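LAO/AO transport system kinase (Escherichia coli, PDB 2P67) belongs to the MeaB family of P-loop NTPases, proteins built on a parallel beta-sheet flanked by helices. Local coordinates at residues 19-24 and 147-152; 47-52 and 141-146; 170-175 and 253-258. All coordinates share one frame; numbering follows the deposited sequence. Where two conformers were deposited one is given.

Helix 9-17 and the start of helix 21-32 open the chain, and contact 1 (19-24 with 147-152) closes the longest of the three loops by bringing this N-terminal part against the turn before strand 151-157. Contact 2 (47-52 with 141-146) lies within that loop, joining the end of the helical N-terminal region to the last turns of helix 133-146; the two contacts touch, L24 packing on L143. Contact 3 (170-175 with 253-258) opens after both have closed, about 21 Å from contact 1 between centres, and lays helix 248-264 on strand 172-177 of the parallel sheet that also holds strand 151-157. Contacts 1 and 2 tie N-terminal helices to helix 133-146 and the turn after it.

Contact 1: 19-24 and 147-152; sequences GERATL and AGYDVV
L24 and Y149 reach toward each other from opposite directions, and the CD2 methyl of L24 meets ring atom CE2 of Y149 at 3.7 Å. The approach is oblique to the ring. L24 CG lies anti to the backbone N (chi1 -177°), which carries the isobutyl group out from the first turn of helix 21-32; the same CD2 also rests on A147 CB at 4.2 Å. R21 crosses the tyrosine at about a right angle, its CG 3.9 Å from Y149 OH, so the aliphatic base of the arginine borders the phenol oxygen. On the backbone, G19 CA comes to 3.5 Å from A147 O. G19 and G148 each end a helix in a Schellman motif with positive phi, and two helix termini are thereby brought together beside the entry to strand 151-157 of the P-loop fold. L16 of helix 9-17 also packs on L24 and A147. One water bridges Y149 OH (2.9 Å) and G19 O (3.0 Å, weak). With no direct hydrogen bond between them, the segments meet through apolar packing and a bent CA-H...O contact, and the phenol hydroxyl reaches the G19 carbonyl through a water held weakly on that side.

Contact 2: 47-52 and 141-146; sequences DAIMPY and MLLCEA
I49 and A146 form the centre of an apolar contact, CB to CB at 3.9 Å. The isoleucine places CG1 between its backbone N and carbonyl carbon (chi1 63°) and extends onward, so that CD1 reaches onto the surface of helix 133-146. There it touches L143 CD2 at 3.8 Å, the two side chains crossing at about a right angle, and passes 3.8 Å from the backbone oxygen of L142. Y52 takes part through its base: its CB is 4.2 Å from A146 CB, while the phenol ring leads away. L16 of helix 9-17 packs against both I49 and A146, adding a third helix to this apolar layer.

The thioether packs beside I49. M50 starts out away from the helix, but bends at chi2 (-50°) and chi3 (-60°) bring SD back to 3.7 Å from L142 CD1, with CE close to the same methyl. L314 of the second subunit also packs on M50, so this edge borders the dimer interface.

In this P-loop NTPase fold helix 133-146 leads through a short turn into strand 151-157, an inner strand of the parallel sheet; its last residues pack against 47-52, whose residues 50-52 form a 3-10 segment.

The charged group beside the contact finds its partners beyond it. E145 forms a salt bridge through OE2 with R58 NH1 and accepts a hydrogen bond at OE1 from G54 N, which ties its carboxylate to strand 57-63 and the residues leading into it.

Contact 3: 170-175 and 253-258; sequences VDCFIS and HAIIDF
C172 sets its sulfur over one face of the F258 ring, 4.0 Å from SG to the ring centroid and 18° off the ring normal, a Cys sulfur-aromatic contact. It lies where helix 248-264 packs on strand 172-177 of the parallel sheet in this P-loop alpha/beta fold; strand 172-175 and helix 253-258 run at 147°, closer to antiparallel than parallel, with axes 10.0 Å apart. The cysteine also contributes CB, 3.6 Å from F258 CE2. At the edge of the same ring, near its plane, D171 O approaches CE2 to 3.0 Å, a tight carbon-to-oxygen contact and not a hydrogen bond. Both C172 and F258 point their first branch anti to their own backbone N (C172 chi1 -178°), bringing thiol and ring together between strand and helix. Alongside, I174 and I255 meet at their CD1 methyls, 3.9 Å apart, the side chains crossing at about a right angle, while I255 CG1 stands 4.3 Å from C172 SG.

Further out, W233 meets F258 edge-to-face, D197 touches the phenylalanine from a loop, and L198 of the neighbouring strand packs on I255. The D171 side chain lies about 7 Å from the sodium ion, whose site includes R272 and S276. Its carboxylate is turned away from the ring, and OD2 takes both a salt bridge from R272 NH2 and a hydrogen bond from R58 N.

Contact 1: 19-24 and 147-152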
ATOM      1  N   GLY A  19       1.438  21.688  33.024  1.00 28.04           N
ATOM      2  CA  GLY A  19       0.722  20.434  33.197  1.00 28.89           C
ATOM      3  C   GLY A  19      -0.624  20.590  33.876  1.00 29.29           C
ATOM      4  O   GLY A  19      -1.196  19.610  34.361  1.00 30.22           O
ATOM      5  N   GLU A  20      -1.151  21.814  33.902  1.00 29.56           N
ATOM      6  CA  GLU A  20      -2.463  22.047  34.495  1.00 29.26           C
ATOM      7  C   GLU A  20      -3.557  21.381  33.663  1.00 28.41           C
ATOM      8  O   GLU A  20      -3.778  21.744  32.508  1.00 27.05           O
ATOM      9  CB  GLU A  20      -2.733  23.536  34.661  1.00 30.08           C
ATOM     10  CG  GLU A  20      -1.852  24.165  35.739  1.00 34.00           C
ATOM     11  CD  GLU A  20      -2.227  25.598  36.068  1.00 39.93           C
ATOM     12  OE1 GLU A  20      -3.298  26.073  35.620  1.00 40.19           O
ATOM     13  OE2 GLU A  20      -1.434  26.249  36.796  1.00 41.27           O
ATOM     14  N   ARG A  21      -4.236  20.415  34.272  1.00 28.37           N
ATOM     15  CA  ARG A  21      -5.215  19.574  33.541  1.00 28.67           C
ATOM     16  C   ARG A  21      -6.434  20.344  33.037  1.00 27.96           C
ATOM     17  O   ARG A  21      -6.957  20.049  31.949  1.00 26.80           O
ATOM     18  CB  ARG A  21      -5.608  18.362  34.384  1.00 29.78           C
ATOM     19  CG  ARG A  21      -4.473  17.361  34.530  1.00 30.76           C
ATOM     20  CD  ARG A  21      -4.842  16.239  35.478  1.00 35.32           C
ATOM     21  NE  ARG A  21      -4.937  16.717  36.853  1.00 38.07           N
ATOM     22  CZ  ARG A  21      -5.622  16.102  37.822  1.00 40.45           C
ATOM     23  NH1 ARG A  21      -6.290  14.975  37.572  1.00 36.63           N
ATOM     24  NH2 ARG A  21      -5.642  16.619  39.048  1.00 40.79           N
ATOM     25  N   ALA A  22      -6.876  21.347  33.809  1.00 27.90           N
ATOM     26  CA  ALA A  22      -8.050  22.142  33.406  1.00 27.01           C
ATOM     27  C   ALA A  22      -7.765  22.920  32.122  1.00 25.55           C
ATOM     28  O   ALA A  22      -8.627  23.004  31.240  1.00 24.40           O
ATOM     29  CB  ALA A  22      -8.494  23.074  34.526  1.00 26.99           C
ATOM     30  N   THR A  23      -6.539  23.444  32.008  1.00 24.54           N
ATOM     31  CA  THR A  23      -6.141  24.190  30.821  1.00 23.61           C
ATOM     32  C   THR A  23      -5.988  23.260  29.610  1.00 23.16           C
ATOM     33  O   THR A  23      -6.381  23.626  28.516  1.00 22.44           O
ATOM     34  CB  THR A  23      -4.878  25.076  31.027  1.00 23.64           C
ATOM     35  OG1 THR A  23      -5.154  26.083  32.004  1.00 24.72           O
ATOM     36  CG2 THR A  23      -4.514  25.799  29.734  1.00 23.86           C
ATOM     37  N   LEU A  24      -5.425  22.075  29.812  1.00 22.41           N
ATOM     38  CA  LEU A  24      -5.353  21.100  28.741  1.00 22.00           C
ATOM     39  C   LEU A  24      -6.756  20.773  28.198  1.00 22.00           C
ATOM     40  O   LEU A  24      -6.975  20.821  26.990  1.00 21.19           O
ATOM     41  CB  LEU A  24      -4.626  19.828  29.185  1.00 22.14           C
ATOM     42  CG  LEU A  24      -4.422  18.760  28.093  1.00 21.68           C
ATOM     43  CD1 LEU A  24      -3.724  19.303  26.834  1.00 22.32           C
ATOM     44  CD2 LEU A  24      -3.688  17.552  28.642  1.00 21.57           C
ATOM     45  N   ALA A 147       1.956  19.844  27.031  1.00 22.13           N
ATOM     46  CA  ALA A 147       1.572  19.734  28.448  1.00 23.23           C
ATOM     47  C   ALA A 147       2.535  18.898  29.324  1.00 23.93           C
ATOM     48  O   ALA A 147       2.351  18.793  30.548  1.00 25.21           O
ATOM     49  CB  ALA A 147       0.159  19.166  28.554  1.00 22.56           C
ATOM     50  N   GLY A 148       3.525  18.275  28.695  1.00 24.12           N
ATOM     51  CA  GLY A 148       4.588  17.594  29.415  1.00 24.23           C
ATOM     52  C   GLY A 148       4.327  16.134  29.714  1.00 23.98           C
ATOM     53  O   GLY A 148       4.997  15.554  30.571  1.00 23.94           O
ATOM     54  N   TYR A 149       3.341  15.527  29.041  1.00 22.96           N
ATOM     55  CA  TYR A 149       3.121  14.093  29.188  1.00 22.82           C
ATOM     56  C   TYR A 149       4.348  13.294  28.715  1.00 22.77           C
ATOM     57  O   TYR A 149       4.980  13.648  27.737  1.00 22.95           O
ATOM     58  CB  TYR A 149       1.789  13.653  28.514  1.00 22.85           C
ATOM     59  CG  TYR A 149       0.659  14.117  29.385  1.00 22.89           C
ATOM     60  CD1 TYR A 149       0.152  13.288  30.378  1.00 24.04           C
ATOM     61  CD2 TYR A 149       0.169  15.418  29.291  1.00 24.55           C
ATOM     62  CE1 TYR A 149      -0.837  13.711  31.237  1.00 24.95           C
ATOM     63  CE2 TYR A 149      -0.829  15.867  30.169  1.00 25.49           C
ATOM     64  CZ  TYR A 149      -1.324  14.995  31.131  1.00 26.03           C
ATOM     65  OH  TYR A 149      -2.289  15.385  32.027  1.00 25.02           O
ATOM     66  N   ASP A 150       4.674  12.228  29.442  1.00 22.44           N
ATOM     67  CA  ASP A 150       5.806  11.379  29.129  1.00 22.15           C
ATOM     68  C   ASP A 150       5.480  10.397  28.012  1.00 21.90           C
ATOM     69  O   ASP A 150       6.332  10.099  27.149  1.00 20.97           O
ATOM     70  CB  ASP A 150       6.223  10.612  30.367  1.00 22.45           C
ATOM     71  CG  ASP A 150       6.784  11.526  31.448  1.00 24.49           C
ATOM     72  OD1 ASP A 150       7.858  12.119  31.233  1.00 26.14           O
ATOM     73  OD2 ASP A 150       6.127  11.676  32.479  1.00 26.32           O
ATOM     74  N   VAL A 151       4.240   9.909  28.041  1.00 20.71           N
ATOM     75  CA  VAL A 151       3.756   8.921  27.078  1.00 20.85           C
ATOM     76  C   VAL A 151       2.361   9.358  26.653  1.00 20.23           C
ATOM     77  O   VAL A 151       1.525   9.680  27.510  1.00 21.16           O
ATOM     78  CB  VAL A 151       3.632   7.522  27.725  1.00 20.71           C
ATOM     79  CG1 VAL A 151       3.076   6.483  26.710  1.00 20.57           C
ATOM     80  CG2 VAL A 151       4.990   7.058  28.275  1.00 20.74           C
ATOM     81  N   VAL A 152       2.133   9.409  25.348  1.00 19.92           N
ATOM     82  CA  VAL A 152       0.788   9.599  24.798  0.50 19.70           C
ATOM     83  C   VAL A 152       0.403   8.357  24.015  1.00 19.55           C
ATOM     84  O   VAL A 152       1.152   7.927  23.128  1.00 20.19           O
ATOM     85  CB  VAL A 152       0.691  10.799  23.820  0.50 19.63           C
ATOM     86  CG1 VAL A 152      -0.781  11.072  23.465  0.50 18.20           C
ATOM     87  CG2 VAL A 152       1.332  12.035  24.419  0.50 21.47           C
TER
HETATM   88  O   HOH W   1      -2.240  18.253  31.942  1.00 34.28           O

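Contact 2: 47-52 and 141-146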
ATOM      1  N   ASP A  47       0.256  26.783  16.375  1.00 24.93           N
ATOM      2  CA  ASP A  47       1.535  27.378  15.919  1.00 25.29           C
ATOM      3  C   ASP A  47       2.449  27.658  17.103  1.00 25.59           C
ATOM      4  O   ASP A  47       3.637  27.301  17.105  1.00 26.15           O
ATOM      5  CB  ASP A  47       1.304  28.687  15.142  1.00 25.17           C
ATOM      6  CG  ASP A  47       0.687  28.466  13.783  1.00 26.13           C
ATOM      7  OD1 ASP A  47       0.718  27.332  13.272  1.00 27.26           O
ATOM      8  OD2 ASP A  47       0.135  29.431  13.219  1.00 27.32           O
ATOM      9  N   ALA A  48       1.891  28.287  18.133  1.00 25.43           N
ATOM     10  CA  ALA A  48       2.699  28.706  19.271  1.00 25.12           C
ATOM     11  C   ALA A  48       3.330  27.550  20.057  1.00 24.91           C
ATOM     12  O   ALA A  48       4.436  27.700  20.586  1.00 24.36           O
ATOM     13  CB  ALA A  48       1.909  29.631  20.193  1.00 24.62           C
ATOM     14  N   ILE A  49       2.660  26.394  20.123  1.00 23.72           N
ATOM     15  CA  ILE A  49       3.170  25.317  20.961  1.00 23.36           C
ATOM     16  C   ILE A  49       4.188  24.395  20.288  1.00 23.02           C
ATOM     17  O   ILE A  49       4.797  23.566  20.964  1.00 23.14           O
ATOM     18  CB  ILE A  49       2.043  24.442  21.635  1.00 23.46           C
ATOM     19  CG1 ILE A  49       1.199  23.713  20.569  1.00 24.00           C
ATOM     20  CG2 ILE A  49       1.210  25.274  22.617  1.00 24.42           C
ATOM     21  CD1 ILE A  49       0.452  22.500  21.083  1.00 25.46           C
ATOM     22  N   MET A  50       4.368  24.539  18.971  1.00 22.23           N
ATOM     23  CA  MET A  50       5.220  23.616  18.222  1.00 22.32           C
ATOM     24  C   MET A  50       6.620  23.431  18.860  1.00 22.42           C
ATOM     25  O   MET A  50       7.101  22.311  18.976  1.00 21.35           O
ATOM     26  CB  MET A  50       5.283  23.969  16.718  1.00 22.00           C
ATOM     27  CG  MET A  50       3.922  23.995  15.997  1.00 22.16           C
ATOM     28  SD  MET A  50       2.936  22.453  16.310  1.00 23.97           S
ATOM     29  CE  MET A  50       4.069  21.325  15.659  1.00 18.47           C
ATOM     30  N   PRO A  51       7.271  24.524  19.308  1.00 23.36           N
ATOM     31  CA  PRO A  51       8.603  24.332  19.929  1.00 24.45           C
ATOM     32  C   PRO A  51       8.634  23.480  21.211  1.00 25.09           C
ATOM     33  O   PRO A  51       9.704  22.985  21.574  1.00 25.61           O
ATOM     34  CB  PRO A  51       9.063  25.772  20.221  1.00 24.30           C
ATOM     35  CG  PRO A  51       8.301  26.606  19.258  1.00 24.78           C
ATOM     36  CD  PRO A  51       6.926  25.954  19.219  1.00 23.43           C
ATOM     37  N   TYR A  52       7.483  23.306  21.866  1.00 25.45           N
ATOM     38  CA  TYR A  52       7.381  22.559  23.132  1.00 26.80           C
ATOM     39  C   TYR A  52       7.014  21.085  22.914  1.00 27.39           C
ATOM     40  O   TYR A  52       6.974  20.281  23.860  1.00 26.68           O
ATOM     41  CB  TYR A  52       6.365  23.248  24.062  1.00 28.06           C
ATOM     42  CG  TYR A  52       6.548  24.754  24.124  1.00 30.16           C
ATOM     43  CD1 TYR A  52       7.652  25.325  24.767  1.00 33.28           C
ATOM     44  CD2 TYR A  52       5.639  25.607  23.508  1.00 32.62           C
ATOM     45  CE1 TYR A  52       7.823  26.731  24.806  1.00 34.12           C
ATOM     46  CE2 TYR A  52       5.807  26.995  23.537  1.00 35.00           C
ATOM     47  CZ  TYR A  52       6.897  27.544  24.183  1.00 34.61           C
ATOM     48  OH  TYR A  52       7.043  28.918  24.211  1.00 37.20           O
ATOM     49  N   MET A 141      -2.739  15.140  20.399  1.00 18.80           N
ATOM     50  CA  MET A 141      -1.436  14.569  20.780  1.00 18.98           C
ATOM     51  C   MET A 141      -0.391  15.676  20.996  1.00 18.27           C
ATOM     52  O   MET A 141       0.335  15.656  21.993  1.00 18.26           O
ATOM     53  CB  MET A 141      -0.931  13.575  19.712  1.00 18.76           C
ATOM     54  CG  MET A 141      -1.713  12.258  19.650  1.00 20.21           C
ATOM     55  SD  MET A 141      -1.205  11.205  18.246  1.00 20.34           S
ATOM     56  CE  MET A 141       0.293  10.454  18.946  1.00 23.48           C
ATOM     57  N   LEU A 142      -0.342  16.644  20.079  1.00 18.46           N
ATOM     58  CA  LEU A 142       0.546  17.814  20.240  1.00 19.22           C
ATOM     59  C   LEU A 142       0.282  18.577  21.539  1.00 18.93           C
ATOM     60  O   LEU A 142       1.228  18.931  22.255  1.00 18.15           O
ATOM     61  CB  LEU A 142       0.422  18.756  19.045  1.00 19.12           C
ATOM     62  CG  LEU A 142       0.948  18.302  17.683  1.00 20.04           C
ATOM     63  CD1 LEU A 142       0.755  19.431  16.687  1.00 22.70           C
ATOM     64  CD2 LEU A 142       2.444  17.873  17.748  1.00 21.45           C
ATOM     65  N   LEU A 143      -0.995  18.780  21.875  1.00 19.96           N
ATOM     66  CA  LEU A 143      -1.355  19.456  23.133  1.00 20.56           C
ATOM     67  C   LEU A 143      -0.820  18.670  24.327  1.00 20.47           C
ATOM     68  O   LEU A 143      -0.240  19.253  25.253  1.00 20.65           O
ATOM     69  CB  LEU A 143      -2.883  19.685  23.254  1.00 20.73           C
ATOM     70  CG  LEU A 143      -3.434  20.741  22.277  1.00 21.41           C
ATOM     71  CD1 LEU A 143      -4.959  20.690  22.219  1.00 23.31           C
ATOM     72  CD2 LEU A 143      -2.947  22.138  22.633  1.00 20.95           C
ATOM     73  N   CYS A 144      -0.971  17.346  24.296  1.00 19.28           N
ATOM     74  CA  CYS A 144      -0.433  16.514  25.362  1.00 20.34           C
ATOM     75  C   CYS A 144       1.097  16.625  25.487  1.00 20.38           C
ATOM     76  O   CYS A 144       1.641  16.633  26.601  1.00 19.91           O
ATOM     77  CB  CYS A 144      -0.857  15.063  25.179  1.00 20.73           C
ATOM     78  SG  CYS A 144      -2.627  14.813  25.351  1.00 22.64           S
ATOM     79  N   GLU A 145       1.773  16.713  24.339  1.00 20.36           N
ATOM     80  CA  GLU A 145       3.231  16.856  24.304  1.00 20.95           C
ATOM     81  C   GLU A 145       3.637  18.172  24.947  1.00 21.63           C
ATOM     82  O   GLU A 145       4.542  18.211  25.803  1.00 22.14           O
ATOM     83  CB  GLU A 145       3.739  16.778  22.871  1.00 20.91           C
ATOM     84  CG  GLU A 145       3.647  15.315  22.322  1.00 21.40           C
ATOM     85  CD  GLU A 145       4.269  15.126  20.956  1.00 22.63           C
ATOM     86  OE1 GLU A 145       4.648  16.120  20.313  1.00 24.78           O
ATOM     87  OE2 GLU A 145       4.364  13.959  20.512  1.00 22.56           O
ATOM     88  N   ALA A 146       2.967  19.240  24.535  1.00 21.65           N
ATOM     89  CA  ALA A 146       3.258  20.567  25.086  1.00 22.24           C
ATOM     90  C   ALA A 146       2.959  20.613  26.592  1.00 22.76           C
ATOM     91  O   ALA A 146       3.669  21.296  27.350  1.00 22.68           O
ATOM     92  CB  ALA A 146       2.493  21.645  24.312  1.00 21.46           C
TER

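Contact 3: 170-175 and 253-258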
ATOM      1  N   VAL A 170       2.549   7.351  15.181  1.00 19.31           N
ATOM      2  CA  VAL A 170       3.120   6.934  16.485  1.00 18.42           C
ATOM      3  C   VAL A 170       4.550   6.412  16.320  1.00 18.89           C
ATOM      4  O   VAL A 170       4.946   6.041  15.214  1.00 19.51           O
ATOM      5  CB  VAL A 170       2.247   5.847  17.201  1.00 18.99           C
ATOM      6  CG1 VAL A 170       0.842   6.397  17.513  1.00 17.12           C
ATOM      7  CG2 VAL A 170       2.194   4.538  16.384  1.00 16.69           C
ATOM      8  N   ASP A 171       5.295   6.415  17.421  1.00 19.06           N
ATOM      9  CA  ASP A 171       6.679   5.933  17.477  1.00 19.53           C
ATOM     10  C   ASP A 171       6.699   4.408  17.469  1.00 19.57           C
ATOM     11  O   ASP A 171       7.575   3.791  16.857  1.00 19.69           O
ATOM     12  CB  ASP A 171       7.362   6.406  18.767  1.00 19.57           C
ATOM     13  CG  ASP A 171       7.463   7.926  18.871  1.00 21.24           C
ATOM     14  OD1 ASP A 171       7.499   8.597  17.808  1.00 20.36           O
ATOM     15  OD2 ASP A 171       7.565   8.427  20.018  1.00 23.80           O
ATOM     16  N   CYS A 172       5.734   3.817  18.165  1.00 18.98           N
ATOM     17  CA  CYS A 172       5.683   2.364  18.353  1.00 18.54           C
ATOM     18  C   CYS A 172       4.231   1.912  18.311  1.00 18.70           C
ATOM     19  O   CYS A 172       3.397   2.430  19.076  1.00 18.18           O
ATOM     20  CB  CYS A 172       6.334   1.957  19.685  1.00 19.52           C
ATOM     21  SG  CYS A 172       6.359   0.136  19.978  1.00 20.99           S
ATOM     22  N   PHE A 173       3.947   0.950  17.412  1.00 18.50           N
ATOM     23  CA  PHE A 173       2.591   0.484  17.168  1.00 18.84           C
ATOM     24  C   PHE A 173       2.373  -0.925  17.721  1.00 18.96           C
ATOM     25  O   PHE A 173       3.069  -1.877  17.322  1.00 18.17           O
ATOM     26  CB  PHE A 173       2.223   0.523  15.685  1.00 19.72           C
ATOM     27  CG  PHE A 173       0.837   0.036  15.431  1.00 22.06           C
ATOM     28  CD1 PHE A 173      -0.257   0.762  15.901  1.00 26.29           C
ATOM     29  CD2 PHE A 173       0.613  -1.193  14.825  1.00 23.49           C
ATOM     30  CE1 PHE A 173      -1.555   0.288  15.707  1.00 28.47           C
ATOM     31  CE2 PHE A 173      -0.675  -1.672  14.638  1.00 25.31           C
ATOM     32  CZ  PHE A 173      -1.752  -0.940  15.083  1.00 26.49           C
ATOM     33  N   ILE A 174       1.394  -1.039  18.604  1.00 19.00           N
ATOM     34  CA  ILE A 174       1.093  -2.279  19.340  1.00 19.92           C
ATOM     35  C   ILE A 174      -0.321  -2.760  19.002  1.00 20.72           C
ATOM     36  O   ILE A 174      -1.292  -2.008  19.131  1.00 21.16           O
ATOM     37  CB  ILE A 174       1.222  -2.094  20.873  1.00 19.95           C
ATOM     38  CG1 ILE A 174       2.627  -1.606  21.264  1.00 20.56           C
ATOM     39  CG2 ILE A 174       0.884  -3.420  21.600  1.00 20.18           C
ATOM     40  CD1 ILE A 174       2.674  -0.166  21.742  1.00 21.91           C
ATOM     41  N   SER A 175      -0.439  -4.012  18.575  1.00 20.20           N
ATOM     42  CA  SER A 175      -1.742  -4.558  18.197  1.00 20.70           C
ATOM     43  C   SER A 175      -2.145  -5.652  19.172  1.00 21.28           C
ATOM     44  O   SER A 175      -1.384  -6.578  19.399  1.00 20.95           O
ATOM     45  CB  SER A 175      -1.708  -5.116  16.775  1.00 20.83           C
ATOM     46  OG  SER A 175      -2.917  -5.810  16.472  1.00 23.90           O
ATOM     47  N   HIS A 253       8.736  -3.391  28.899  1.00 22.69           N
ATOM     48  CA  HIS A 253      10.133  -3.646  28.649  1.00 22.89           C
ATOM     49  C   HIS A 253      10.465  -3.854  27.169  1.00 21.45           C
ATOM     50  O   HIS A 253      11.504  -3.412  26.705  1.00 20.46           O
ATOM     51  CB  HIS A 253      10.606  -4.796  29.523  1.00 24.40           C
ATOM     52  CG  HIS A 253      10.657  -4.419  30.968  1.00 30.38           C
ATOM     53  ND1 HIS A 253      10.551  -5.337  31.993  1.00 36.67           N
ATOM     54  CD2 HIS A 253      10.760  -3.203  31.555  1.00 34.05           C
ATOM     55  CE1 HIS A 253      10.624  -4.699  33.151  1.00 38.31           C
ATOM     56  NE2 HIS A 253      10.744  -3.403  32.912  1.00 37.99           N
ATOM     57  N   ALA A 254       9.565  -4.501  26.444  1.00 21.06           N
ATOM     58  CA  ALA A 254       9.744  -4.689  25.012  1.00 20.72           C
ATOM     59  C   ALA A 254       9.655  -3.350  24.276  1.00 20.45           C
ATOM     60  O   ALA A 254      10.402  -3.111  23.331  1.00 20.50           O
ATOM     61  CB  ALA A 254       8.726  -5.675  24.462  1.00 20.43           C
ATOM     62  N   ILE A 255       8.722  -2.496  24.698  1.00 20.47           N
ATOM     63  CA  ILE A 255       8.606  -1.145  24.142  1.00 21.12           C
ATOM     64  C   ILE A 255       9.894  -0.356  24.360  1.00 21.34           C
ATOM     65  O   ILE A 255      10.368   0.319  23.444  1.00 21.94           O
ATOM     66  CB  ILE A 255       7.356  -0.384  24.690  1.00 21.10           C
ATOM     67  CG1 ILE A 255       6.080  -1.046  24.145  1.00 22.27           C
ATOM     68  CG2 ILE A 255       7.394   1.121  24.274  1.00 22.72           C
ATOM     69  CD1 ILE A 255       4.782  -0.793  24.927  1.00 24.79           C
ATOM     70  N   ILE A 256      10.458  -0.442  25.560  1.00 21.64           N
ATOM     71  CA  ILE A 256      11.744   0.204  25.844  1.00 23.01           C
ATOM     72  C   ILE A 256      12.852  -0.356  24.927  1.00 22.02           C
ATOM     73  O   ILE A 256      13.631   0.405  24.371  1.00 22.16           O
ATOM     74  CB  ILE A 256      12.116   0.115  27.347  1.00 23.43           C
ATOM     75  CG1 ILE A 256      11.133   0.959  28.166  1.00 26.65           C
ATOM     76  CG2 ILE A 256      13.563   0.595  27.574  1.00 25.31           C
ATOM     77  CD1 ILE A 256      11.164   0.662  29.648  1.00 28.68           C
ATOM     78  N   ASP A 257      12.879  -1.679  24.744  1.00 21.76           N
ATOM     79  CA  ASP A 257      13.824  -2.340  23.833  1.00 21.64           C
ATOM     80  C   ASP A 257      13.680  -1.824  22.387  1.00 20.89           C
ATOM     81  O   ASP A 257      14.672  -1.568  21.691  1.00 20.55           O
ATOM     82  CB  ASP A 257      13.615  -3.868  23.878  1.00 21.29           C
ATOM     83  CG  ASP A 257      14.163  -4.518  25.156  1.00 23.59           C
ATOM     84  OD1 ASP A 257      14.895  -3.854  25.943  1.00 24.77           O
ATOM     85  OD2 ASP A 257      13.844  -5.710  25.382  1.00 23.18           O
ATOM     86  N   PHE A 258      12.434  -1.652  21.949  1.00 21.02           N
ATOM     87  CA  PHE A 258      12.136  -1.042  20.643  1.00 21.37           C
ATOM     88  C   PHE A 258      12.749   0.369  20.540  1.00 21.23           C
ATOM     89  O   PHE A 258      13.430   0.690  19.558  1.00 21.07           O
ATOM     90  CB  PHE A 258      10.606  -0.998  20.417  1.00 20.51           C
ATOM     91  CG  PHE A 258      10.188  -0.254  19.158  1.00 21.55           C
ATOM     92  CD1 PHE A 258      10.022  -0.941  17.944  1.00 20.60           C
ATOM     93  CD2 PHE A 258       9.947   1.136  19.191  1.00 19.69           C
ATOM     94  CE1 PHE A 258       9.635  -0.266  16.762  1.00 18.99           C
ATOM     95  CE2 PHE A 258       9.570   1.824  18.008  1.00 19.65           C
ATOM     96  CZ  PHE A 258       9.398   1.117  16.798  1.00 19.20           C
TER